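Local coordinates for protein PaxB (Photorhabdus luminescens, PDB 6EK4) that probably acts as one component of a two-component alpha-helical pore-forming toxin of the YaxAB type, which perforates target cell membranes, at residues V143-L153 with I285-R295. Residues are numbered along the deposited sequence; the frame is centred on the assembly and turned at random.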
loop_
_atom_site.group_PDB
_atom_site.type_symbol
_atom_site.label_atom_id
_atom_site.label_comp_id
_atom_site.label_asym_id
_atom_site.label_seq_id
_atom_site.Cartn_x
_atom_site.Cartn_y
_atom_site.Cartn_z
ATOM N N VAL A 143 6.259 13.325 -8.881
ATOM C CA VAL A 143 5.341 13.586 -7.772
ATOM C C VAL A 143 5.996 13.107 -6.478
ATOM O O VAL A 143 6.270 11.918 -6.327
ATOM C CB VAL A 143 3.983 12.874 -7.961
ATOM C CG1 VAL A 143 3.050 13.189 -6.797
ATOM C CG2 VAL A 143 3.345 13.278 -9.283
ATOM N N VAL A 144 6.244 14.033 -5.554
ATOM C CA VAL A 144 6.940 13.718 -4.305
ATOM C C VAL A 144 5.927 13.434 -3.198
ATOM O O VAL A 144 5.113 14.292 -2.867
ATOM C CB VAL A 144 7.865 14.874 -3.867
ATOM C CG1 VAL A 144 8.744 14.443 -2.699
ATOM C CG2 VAL A 144 8.724 15.344 -5.035
ATOM N N ILE A 145 5.992 12.231 -2.626
ATOM C CA ILE A 145 5.034 11.800 -1.595
ATOM C C ILE A 145 5.661 11.365 -0.263
ATOM O O ILE A 145 4.968 11.345 0.756
ATOM C CB ILE A 145 4.125 10.656 -2.110
ATOM C CG1 ILE A 145 4.952 9.534 -2.748
ATOM C CG2 ILE A 145 3.113 11.196 -3.110
ATOM C CD1 ILE A 145 4.175 8.258 -2.986
ATOM N N LEU A 146 6.951 11.027 -0.261
ATOM C CA LEU A 146 7.611 10.483 0.936
ATOM C C LEU A 146 8.356 11.520 1.787
ATOM O O LEU A 146 9.144 11.150 2.661
ATOM C CB LEU A 146 8.575 9.354 0.543
ATOM C CG LEU A 146 7.985 8.104 -0.118
ATOM C CD1 LEU A 146 9.074 7.055 -0.300
ATOM C CD2 LEU A 146 6.823 7.539 0.689
ATOM N N GLU A 147 8.109 12.808 1.550
ATOM C CA GLU A 147 8.699 13.860 2.383
ATOM C C GLU A 147 8.105 13.816 3.790
ATOM O O GLU A 147 6.900 13.998 3.966
ATOM C CB GLU A 147 8.492 15.245 1.764
ATOM C CG GLU A 147 9.507 15.589 0.686
ATOM C CD GLU A 147 9.260 16.942 0.041
ATOM O OE1 GLU A 147 9.980 17.275 -0.925
ATOM O OE2 GLU A 147 8.351 17.674 0.492
ATOM N N ARG A 148 8.968 13.569 4.775
ATOM C CA ARG A 148 8.589 13.404 6.188
ATOM C C ARG A 148 7.345 12.532 6.418
ATOM O O ARG A 148 6.511 12.835 7.274
ATOM C CB ARG A 148 8.452 14.766 6.892
ATOM C CG ARG A 148 7.379 15.699 6.347
ATOM C CD ARG A 148 7.132 16.853 7.305
ATOM N NE ARG A 148 6.562 18.017 6.632
ATOM C CZ ARG A 148 6.352 19.197 7.216
ATOM N NH1 ARG A 148 6.657 19.386 8.498
ATOM N NH2 ARG A 148 5.832 20.196 6.509
ATOM N N LEU A 149 7.239 11.443 5.659
ATOM C CA LEU A 149 6.159 10.475 5.852
ATOM C C LEU A 149 6.610 9.379 6.821
ATOM O O LEU A 149 5.794 8.821 7.554
ATOM C CB LEU A 149 5.711 9.873 4.516
ATOM C CG LEU A 149 4.200 9.637 4.416
ATOM C CD1 LEU A 149 3.461 10.949 4.180
ATOM C CD2 LEU A 149 3.878 8.646 3.313
ATOM N N GLU A 150 7.909 9.076 6.812
ATOM C CA GLU A 150 8.525 8.244 7.850
ATOM C C GLU A 150 8.451 8.940 9.212
ATOM O O GLU A 150 8.359 8.282 10.251
ATOM C CB GLU A 150 9.987 7.940 7.505
ATOM C CG GLU A 150 10.176 6.947 6.366
ATOM C CD GLU A 150 10.137 5.496 6.823
ATOM O OE1 GLU A 150 10.848 4.667 6.214
ATOM O OE2 GLU A 150 9.406 5.180 7.786
ATOM N N SER A 151 8.503 10.271 9.193
ATOM C CA SER A 151 8.330 11.084 10.395
ATOM C C SER A 151 6.890 11.009 10.903
ATOM O O SER A 151 6.658 10.845 12.102
ATOM C CB SER A 151 8.702 12.541 10.106
ATOM O OG SER A 151 8.568 13.349 11.262
ATOM N N SER A 152 5.933 11.129 9.984
ATOM C CA SER A 152 4.509 11.052 10.322
ATOM C C SER A 152 4.116 9.671 10.843
ATOM O O SER A 152 3.362 9.562 11.808
ATOM C CB SER A 152 3.647 11.409 9.110
ATOM O OG SER A 152 3.828 12.764 8.743
ATOM N N LEU A 153 4.627 8.623 10.200
ATOM C CA LEU A 153 4.368 7.250 10.633
ATOM C C LEU A 153 4.887 7.006 12.048
ATOM O O LEU A 153 4.274 6.267 12.817
ATOM C CB LEU A 153 5.010 6.249 9.667
ATOM C CG LEU A 153 4.779 4.760 9.947
ATOM C CD1 LEU A 153 3.294 4.432 10.002
ATOM C CD2 LEU A 153 5.477 3.911 8.897
ATOM N N ILE A 285 -1.098 5.981 5.775
ATOM C CA ILE A 285 0.332 6.217 5.551
ATOM C C ILE A 285 1.012 4.979 4.957
ATOM O O ILE A 285 1.884 5.104 4.100
ATOM C CB ILE A 285 1.047 6.658 6.851
ATOM C CG1 ILE A 285 0.599 8.070 7.244
ATOM C CG2 ILE A 285 2.563 6.640 6.682
ATOM C CD1 ILE A 285 0.963 8.466 8.660
ATOM N N GLU A 286 0.606 3.792 5.408
ATOM C CA GLU A 286 1.139 2.537 4.861
ATOM C C GLU A 286 0.738 2.298 3.401
ATOM O O GLU A 286 1.485 1.667 2.652
ATOM C CB GLU A 286 0.725 1.334 5.723
ATOM C CG GLU A 286 1.770 0.923 6.754
ATOM C CD GLU A 286 3.069 0.429 6.128
ATOM O OE1 GLU A 286 3.054 -0.010 4.955
ATOM O OE2 GLU A 286 4.112 0.478 6.814
ATOM N N ASP A 287 -0.435 2.789 3.005
ATOM C CA ASP A 287 -0.868 2.707 1.608
ATOM C C ASP A 287 -0.054 3.646 0.717
ATOM O O ASP A 287 0.249 3.306 -0.425
ATOM C CB ASP A 287 -2.364 3.025 1.474
ATOM C CG ASP A 287 -3.256 1.950 2.082
ATOM O OD1 ASP A 287 -2.861 0.764 2.098
ATOM O OD2 ASP A 287 -4.368 2.295 2.538
ATOM N N VAL A 288 0.300 4.820 1.240
ATOM C CA VAL A 288 1.134 5.775 0.503
ATOM C C VAL A 288 2.544 5.212 0.310
ATOM O O VAL A 288 3.135 5.364 -0.760
ATOM C CB VAL A 288 1.207 7.152 1.206
ATOM C CG1 VAL A 288 2.190 8.074 0.496
ATOM C CG2 VAL A 288 -0.169 7.804 1.251
ATOM N N HIS A 289 3.077 4.571 1.348
ATOM C CA HIS A 289 4.354 3.853 1.248
ATOM C C HIS A 289 4.282 2.734 0.209
ATOM O O HIS A 289 5.246 2.494 -0.519
ATOM C CB HIS A 289 4.764 3.265 2.605
ATOM C CG HIS A 289 5.588 4.192 3.443
ATOM N ND1 HIS A 289 6.960 4.094 3.524
ATOM C CD2 HIS A 289 5.237 5.231 4.238
ATOM C CE1 HIS A 289 7.419 5.032 4.333
ATOM N NE2 HIS A 289 6.394 5.736 4.779
ATOM N N GLN A 290 3.139 2.053 0.155
ATOM C CA GLN A 290 2.905 0.999 -0.829
ATOM C C GLN A 290 2.802 1.575 -2.243
ATOM O O GLN A 290 3.287 0.965 -3.193
ATOM C CB GLN A 290 1.635 0.211 -0.482
ATOM C CG GLN A 290 1.383 -1.014 -1.354
ATOM C CD GLN A 290 2.519 -2.021 -1.320
ATOM O OE1 GLN A 290 2.885 -2.593 -2.348
ATOM N NE2 GLN A 290 3.087 -2.241 -0.139
ATOM N N ILE A 291 2.175 2.743 -2.377
ATOM C CA ILE A 291 2.071 3.425 -3.673
ATOM C C ILE A 291 3.455 3.752 -4.242
ATOM O O ILE A 291 3.669 3.642 -5.450
ATOM C CB ILE A 291 1.196 4.701 -3.582
ATOM C CG1 ILE A 291 -0.285 4.312 -3.541
ATOM C CG2 ILE A 291 1.441 5.636 -4.763
ATOM C CD1 ILE A 291 -1.217 5.437 -3.139
ATOM N N ASP A 292 4.387 4.143 -3.376
ATOM C CA ASP A 292 5.762 4.411 -3.801
ATOM C C ASP A 292 6.469 3.131 -4.248
ATOM O O ASP A 292 7.253 3.152 -5.198
ATOM C CB ASP A 292 6.566 5.076 -2.682
ATOM C CG ASP A 292 7.895 5.628 -3.172
ATOM O OD1 ASP A 292 7.885 6.595 -3.962
ATOM O OD2 ASP A 292 8.950 5.094 -2.770
ATOM N N LYS A 293 6.193 2.024 -3.559
ATOM C CA LYS A 293 6.788 0.731 -3.903
ATOM C C LYS A 293 6.186 0.141 -5.179
ATOM O O LYS A 293 6.886 -0.517 -5.949
ATOM C CB LYS A 293 6.654 -0.255 -2.739
ATOM C CG LYS A 293 7.526 0.100 -1.544
ATOM C CD LYS A 293 7.297 -0.840 -0.371
ATOM C CE LYS A 293 8.100 -0.408 0.845
ATOM N NZ LYS A 293 7.805 -1.241 2.043
ATOM N N GLU A 294 4.893 0.373 -5.396
ATOM C CA GLU A 294 4.239 -0.022 -6.646
ATOM C C GLU A 294 4.721 0.850 -7.808
ATOM O O GLU A 294 4.867 0.367 -8.932
ATOM C CB GLU A 294 2.714 0.070 -6.523
ATOM C CG GLU A 294 2.093 -0.886 -5.509
ATOM C CD GLU A 294 2.102 -2.341 -5.946
ATOM O OE1 GLU A 294 2.508 -2.640 -7.090
ATOM O OE2 GLU A 294 1.696 -3.197 -5.131
ATOM N N ARG A 295 4.965 2.131 -7.533
ATOM C CA ARG A 295 5.500 3.048 -8.540
ATOM C C ARG A 295 6.918 2.658 -8.948
ATOM O O ARG A 295 7.275 2.738 -10.121
ATOM C CB ARG A 295 5.488 4.491 -8.028
ATOM C CG ARG A 295 6.091 5.487 -9.009
ATOM C CD ARG A 295 5.864 6.925 -8.587
ATOM N NE ARG A 295 6.549 7.255 -7.340
ATOM C CZ ARG A 295 6.660 8.485 -6.841
ATOM N NH1 ARG A 295 6.137 9.528 -7.480
ATOM N NH2 ARG A 295 7.306 8.675 -5.695
HETATM O O HOH W 1 8.470 10.214 -3.078
#
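The guanidinium of Arg295 takes hold of the short non-helical link between helix 101-141 and helix 149-193, within the elongated helical bundle of this alpha-helical pore-forming toxin component. Its NH1 gives a nearly straight bond to Val143 O, 2.7 Å long, lying in the carbonyl plane on a lone pair; NH1 also bonds to Val140 O, at the end of the preceding helix. From one turn back, Asp292 OD1 accepts Arg295 NH2 at 2.8 Å in a salt bridge, also close to the guanidinium plane, so the flat group is steadied through both terminal nitrogens. Getting there takes an extended Arg295 side chain that bends once, at chi3 (65°). A water accepts from Ile145 N and, weakly, from NH2.

Ile145 covers one face of the guanidinium with CD1, and the same methyl reaches 4.0 Å from Val288 CG1, with Ile291 CG2 a little farther off. Leu146 crosses the Asp292 carboxylate, its CD1 beside OD2. Farther along, helix 149-193 starts after Arg148, at the N-cap position, and runs roughly antiparallel to helix 247-321, the short axes at 151° and 10.6 Å apart. Arg148 O receives both Ser152 N and Ser152 OG, which ties down this first turn.

Between the helices the side chains of Leu149 and Val288 cross at about a right angle, CD2 meeting CG1, while Ile285 CG2 packs against Leu153 CB, 3.9 Å away. Ile50 and Ile43 of helix 42-73 add to this apolar layer, touching Ile145 and Val288 respectively. Toward the more exposed flank, the His289 ring has Leu146 CD2 over one face, and Glu150 CD lies at its edge, 3.7 Å from CE1, with carboxylate and ring planes 72° apart.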